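Local coordinates for D-lactate dehydrogenase (Fermentative) (Pseudomonas aeruginosa, PDB 6ABJ), which probably reduces pyruvate to D-lactate with NADH, as a tetrameric fermentative dehydrogenase of the D-isomer specific 2-hydroxyacid dehydrogenase family, at residues 124-129 and 176-181; 75-80 and 100-105. All coordinates share one frame; numbering follows the deposited sequence.

In the fold
Interaction 2 lies in the part of the subunit built on the five-stranded parallel sheet; interaction 1 packs beside the seven-stranded NAD-binding sheet. Interaction 2 comes first along the chain and joins helices 74-82 and 100-105. Interaction 1 follows in series: helix 118-134, which comes after the last strand of the five-stranded sheet, meets helix 170-181 of the NAD-binding domain. Their centres lie 41 Å apart on opposite sides of the chain's centre, and their nearest atoms are about 26 Å apart, so neither touches the other. Interaction 2 is internal packing away from the annotated sites, whereas interaction 1 touches a second subunit and lies about 8 Å, side chain to side chain, from NADH-binding residues.

Interaction 1 of 2, residues 124-129 and 176-181; sequences HAVGLI and ARIMAG
V126 sets one methyl, CG2, against both I178 and M179, and this is the tightest part of the contact: CG2 lies 3.8 Å from M179 SD and 3.9 Å from I178 CG2. The V126 and M179 side chains run past each other in opposite directions, and the sulfur meets the CG2 methyl. Bends at chi2 (-57°) and chi3 (-71°) fold the thioether back and carry M179 CE to I129, where the two chains meet tip to tip, CE 4.1 Å from I129 CD1. That end is slightly looser. R177, which takes no part in the contact, is exposed to solvent and salt-bridged to E173. The helix segments pass 10.7 Å apart at 43°, a spacing bridged by these side chains. F175 also packs on V126 and I129, and a second subunit packs against the same region, its L130 on V126 and its F182 on I178. Q170 and I171, which bind NADH in the cofactor-bound enzyme, lie at the start of helix 170-181; the side chain of I171 is about 8 Å from that of I178. Because every contact between the segments is apolar, the join rests on shape and exclusion of water without directional bonds, consistent with a buried seam linking the subunit interface to the cofactor domain.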
loop_
_atom_site.group_PDB
_atom_site.type_symbol
_atom_site.label_atom_id
_atom_site.label_comp_id
_atom_site.label_asym_id
_atom_site.label_seq_id
_atom_site.Cartn_x
_atom_site.Cartn_y
_atom_site.Cartn_z
ATOM N N HIS B 124 10.231 20.401 5.642
ATOM C CA HIS B 124 9.863 19.334 4.766
ATOM C C HIS B 124 11.109 18.552 4.323
ATOM O O HIS B 124 11.080 17.335 4.292
ATOM C CB HIS B 124 9.159 19.859 3.561
ATOM C CG HIS B 124 8.531 18.766 2.737
ATOM N ND1 HIS B 124 7.333 18.204 3.068
ATOM C CD2 HIS B 124 8.899 18.194 1.576
ATOM C CE1 HIS B 124 6.997 17.286 2.168
ATOM N NE2 HIS B 124 7.929 17.273 1.239
ATOM N N ALA B 125 12.204 19.255 4.039
ATOM C CA ALA B 125 13.441 18.618 3.734
ATOM C C ALA B 125 13.861 17.725 4.890
ATOM O O ALA B 125 14.285 16.585 4.658
ATOM C CB ALA B 125 14.518 19.628 3.379
ATOM N N VAL B 126 13.794 18.218 6.125
ATOM C CA VAL B 126 14.173 17.402 7.266
ATOM C C VAL B 126 13.237 16.184 7.412
ATOM O O VAL B 126 13.692 15.072 7.741
ATOM C CB VAL B 126 14.257 18.254 8.556
ATOM C CG1 VAL B 126 14.575 17.405 9.752
ATOM C CG2 VAL B 126 15.296 19.362 8.380
ATOM N N GLY B 127 11.950 16.354 7.140
ATOM C CA GLY B 127 11.040 15.244 7.184
ATOM C C GLY B 127 11.407 14.146 6.159
ATOM O O GLY B 127 11.357 12.938 6.452
ATOM N N LEU B 128 11.912 14.571 5.003
ATOM C CA LEU B 128 12.266 13.615 3.935
ATOM C C LEU B 128 13.496 12.879 4.442
ATOM O O LEU B 128 13.622 11.654 4.269
ATOM C CB LEU B 128 12.584 14.367 2.599
ATOM C CG LEU B 128 11.324 14.830 1.814
ATOM C CD1 LEU B 128 11.814 15.595 0.553
ATOM C CD2 LEU B 128 10.411 13.704 1.447
ATOM N N ILE B 129 14.414 13.604 5.058
ATOM C CA ILE B 129 15.628 12.954 5.607
ATOM C C ILE B 129 15.267 11.868 6.620
ATOM O O ILE B 129 15.770 10.726 6.553
ATOM C CB ILE B 129 16.546 14.015 6.303
ATOM C CG1 ILE B 129 17.183 14.861 5.220
ATOM C CG2 ILE B 129 17.628 13.333 7.123
ATOM C CD1 ILE B 129 17.946 16.052 5.658
ATOM N N ALA B 176 19.990 24.599 7.557
ATOM C CA ALA B 176 21.253 24.401 8.286
ATOM C C ALA B 176 21.061 24.519 9.794
ATOM O O ALA B 176 21.618 23.701 10.566
ATOM C CB ALA B 176 22.326 25.356 7.779
ATOM N N ARG B 177 20.283 25.505 10.261
ATOM C CA ARG B 177 20.086 25.703 11.691
ATOM C C ARG B 177 19.360 24.512 12.308
ATOM O O ARG B 177 19.669 24.034 13.415
ATOM C CB ARG B 177 19.264 27.017 11.973
ATOM C CG ARG B 177 18.978 27.293 13.455
ATOM C CD ARG B 177 18.860 28.808 13.813
ATOM N NE ARG B 177 18.364 29.555 12.667
ATOM C CZ ARG B 177 19.079 30.359 11.875
ATOM N NH1 ARG B 177 20.329 30.621 12.115
ATOM N NH2 ARG B 177 18.506 30.903 10.801
ATOM N N ILE B 178 18.354 24.000 11.608
ATOM C CA ILE B 178 17.662 22.802 12.126
ATOM C C ILE B 178 18.624 21.650 12.229
ATOM O O ILE B 178 18.655 20.986 13.246
ATOM C CB ILE B 178 16.498 22.384 11.229
ATOM C CG1 ILE B 178 15.426 23.464 11.220
ATOM C CG2 ILE B 178 15.860 21.124 11.780
ATOM C CD1 ILE B 178 14.393 23.294 10.124
ATOM N N MET B 179 19.427 21.402 11.188
ATOM C CA MET B 179 20.290 20.220 11.216
ATOM C C MET B 179 21.420 20.370 12.277
ATOM O O MET B 179 21.834 19.359 12.894
ATOM C CB MET B 179 20.887 19.888 9.846
ATOM C CG MET B 179 19.848 19.564 8.770
ATOM S SD MET B 179 18.770 18.175 9.285
ATOM C CE MET B 179 19.924 16.819 9.179
ATOM N N ALA B 180 21.892 21.601 12.478
ATOM C CA ALA B 180 22.795 21.888 13.595
ATOM C C ALA B 180 22.243 21.491 14.944
ATOM O O ALA B 180 22.960 20.934 15.743
ATOM C CB ALA B 180 23.180 23.353 13.595
ATOM N N GLY B 181 20.937 21.641 15.160
ATOM C CA GLY B 181 20.284 21.212 16.410
ATOM C C GLY B 181 20.242 19.730 16.679
ATOM O O GLY B 181 20.127 19.289 17.837
#

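Interaction 2 of 2, residues 75-80 and 100-105; sequences PVLERL and LAAAEA
The bond from E104 N to L100 O, 2.9 Å long, closes the helical turn that presents A102 and A103 to L77. The same turn is tied at its start by D99, whose OD1 accepts a hydrogen bond from A102 N. Against this surface L77 brings a single methyl: CD1 lies 3.9 Å from the backbone nitrogen of A103, 4.1 Å from A102 CB and 4.2 Å from A103 CB. The leucine tip thus rests over the link between two consecutive alanines, touching backbone as well as both side-chain methyls. CG of L77 stands anti to the carbonyl carbon (chi1 -69°), and chi2 near 161° then extends CD1 across to the other helix. With small alanine side chains on the receiving side the backbones come close, the CA atoms of L77 and A103 being 6.5 Å apart. All three touching residues are buried, and the forces between the segments are those of apolar packing.

R74, at the start of helix 74-82, reaches across to A102 and A105, and its NH1 forms a salt bridge with E78 OE2, while L106, just beyond helix 100-105, packs on L77. The C-terminal residues also meet helix 100-105: V343 touches L100, and the backbone nitrogen of A345 is hydrogen-bonded to E104 OE2.

The two helices belong to successive beta-alpha-beta crossovers of a parallel sheet: helix 74-82 links strands 63-66 and 87-90, and helix 100-105 lies between 87-90 and the edge strand 110-111, so L77 joins one crossover helix to the next.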
loop_
_atom_site.group_PDB
_atom_site.type_symbol
_atom_site.label_atom_id
_atom_site.label_comp_id
_atom_site.label_asym_id
_atom_site.label_seq_id
_atom_site.Cartn_x
_atom_site.Cartn_y
_atom_site.Cartn_z
ATOM N N PRO B 75 -1.927 31.290 -26.988
ATOM C CA PRO B 75 -3.355 31.180 -27.310
ATOM C C PRO B 75 -4.309 31.427 -26.128
ATOM O O PRO B 75 -5.433 31.971 -26.293
ATOM C CB PRO B 75 -3.488 29.726 -27.820
ATOM C CG PRO B 75 -2.150 29.430 -28.446
ATOM C CD PRO B 75 -1.127 30.227 -27.637
ATOM N N VAL B 76 -3.903 30.994 -24.949
ATOM C CA VAL B 76 -4.771 31.159 -23.787
ATOM C C VAL B 76 -4.810 32.633 -23.340
ATOM O O VAL B 76 -5.867 33.146 -22.985
ATOM C CB VAL B 76 -4.331 30.275 -22.623
ATOM C CG1 VAL B 76 -5.183 30.611 -21.403
ATOM C CG2 VAL B 76 -4.487 28.793 -23.010
ATOM N N LEU B 77 -3.657 33.264 -23.336
ATOM C CA LEU B 77 -3.551 34.683 -22.932
ATOM C C LEU B 77 -4.420 35.585 -23.847
ATOM O O LEU B 77 -5.219 36.432 -23.359
ATOM C CB LEU B 77 -2.092 35.106 -23.011
ATOM C CG LEU B 77 -1.146 34.478 -21.982
ATOM C CD1 LEU B 77 0.318 34.586 -22.393
ATOM C CD2 LEU B 77 -1.384 35.105 -20.597
ATOM N N GLU B 78 -4.297 35.352 -25.167
ATOM C CA GLU B 78 -5.098 36.102 -26.163
ATOM C C GLU B 78 -6.572 36.007 -25.845
ATOM O O GLU B 78 -7.281 36.979 -25.931
ATOM C CB GLU B 78 -4.884 35.583 -27.604
ATOM C CG GLU B 78 -3.453 35.662 -28.119
ATOM C CD GLU B 78 -3.283 35.230 -29.582
ATOM O OE1 GLU B 78 -4.268 34.758 -30.179
ATOM O OE2 GLU B 78 -2.166 35.330 -30.154
ATOM N N ARG B 79 -7.025 34.817 -25.469
ATOM C CA ARG B 79 -8.433 34.604 -25.187
ATOM C C ARG B 79 -8.880 35.325 -23.889
ATOM O O ARG B 79 -9.937 35.957 -23.830
ATOM C CB ARG B 79 -8.680 33.082 -25.116
ATOM C CG ARG B 79 -10.130 32.621 -24.856
ATOM C CD ARG B 79 -11.259 33.229 -25.717
ATOM N NE ARG B 79 -12.567 33.374 -25.032
ATOM C CZ ARG B 79 -12.818 34.168 -23.969
ATOM N NH1 ARG B 79 -11.850 34.841 -23.360
ATOM N NH2 ARG B 79 -14.048 34.252 -23.468
ATOM N N LEU B 80 -8.063 35.243 -22.854
ATOM C CA LEU B 80 -8.328 35.959 -21.602
ATOM C C LEU B 80 -8.407 37.463 -21.837
ATOM O O LEU B 80 -9.225 38.154 -21.218
ATOM C CB LEU B 80 -7.182 35.733 -20.595
ATOM C CG LEU B 80 -7.006 34.282 -20.093
ATOM C CD1 LEU B 80 -5.795 34.189 -19.202
ATOM C CD2 LEU B 80 -8.242 33.799 -19.372
ATOM N N LEU B 100 5.659 34.999 -21.477
ATOM C CA LEU B 100 5.725 36.367 -20.933
ATOM C C LEU B 100 5.799 37.365 -22.052
ATOM O O LEU B 100 5.299 38.453 -21.931
ATOM C CB LEU B 100 6.955 36.536 -20.041
ATOM C CG LEU B 100 6.975 35.763 -18.705
ATOM C CD1 LEU B 100 8.364 35.744 -18.086
ATOM C CD2 LEU B 100 5.974 36.364 -17.749
ATOM N N ALA B 101 6.491 37.000 -23.132
ATOM C CA ALA B 101 6.586 37.811 -24.342
ATOM C C ALA B 101 5.213 38.059 -24.921
ATOM O O ALA B 101 4.856 39.196 -25.255
ATOM C CB ALA B 101 7.491 37.140 -25.373
ATOM N N ALA B 102 4.419 37.030 -24.976
ATOM C CA ALA B 102 3.046 37.148 -25.429
ATOM C C ALA B 102 2.205 37.996 -24.447
ATOM O O ALA B 102 1.429 38.840 -24.863
ATOM C CB ALA B 102 2.424 35.756 -25.650
ATOM N N ALA B 103 2.362 37.797 -23.144
ATOM C CA ALA B 103 1.585 38.590 -22.170
ATOM C C ALA B 103 1.915 40.113 -22.286
ATOM O O ALA B 103 1.025 40.950 -22.154
ATOM C CB ALA B 103 1.858 38.140 -20.763
ATOM N N GLU B 104 3.189 40.420 -22.504
ATOM C CA GLU B 104 3.619 41.802 -22.666
ATOM C C GLU B 104 3.008 42.355 -23.922
ATOM O O GLU B 104 2.439 43.462 -23.922
ATOM C CB GLU B 104 5.143 41.883 -22.770
ATOM C CG GLU B 104 5.749 43.024 -22.023
ATOM C CD GLU B 104 7.054 42.602 -21.372
ATOM O OE1 GLU B 104 8.040 42.825 -22.112
ATOM O OE2 GLU B 104 7.048 42.019 -20.216
ATOM N N ALA B 105 3.145 41.599 -25.022
ATOM C CA ALA B 105 2.562 42.018 -26.301
ATOM C C ALA B 105 1.068 42.339 -26.133
ATOM O O ALA B 105 0.548 43.279 -26.728
ATOM C CB ALA B 105 2.768 40.936 -27.373
#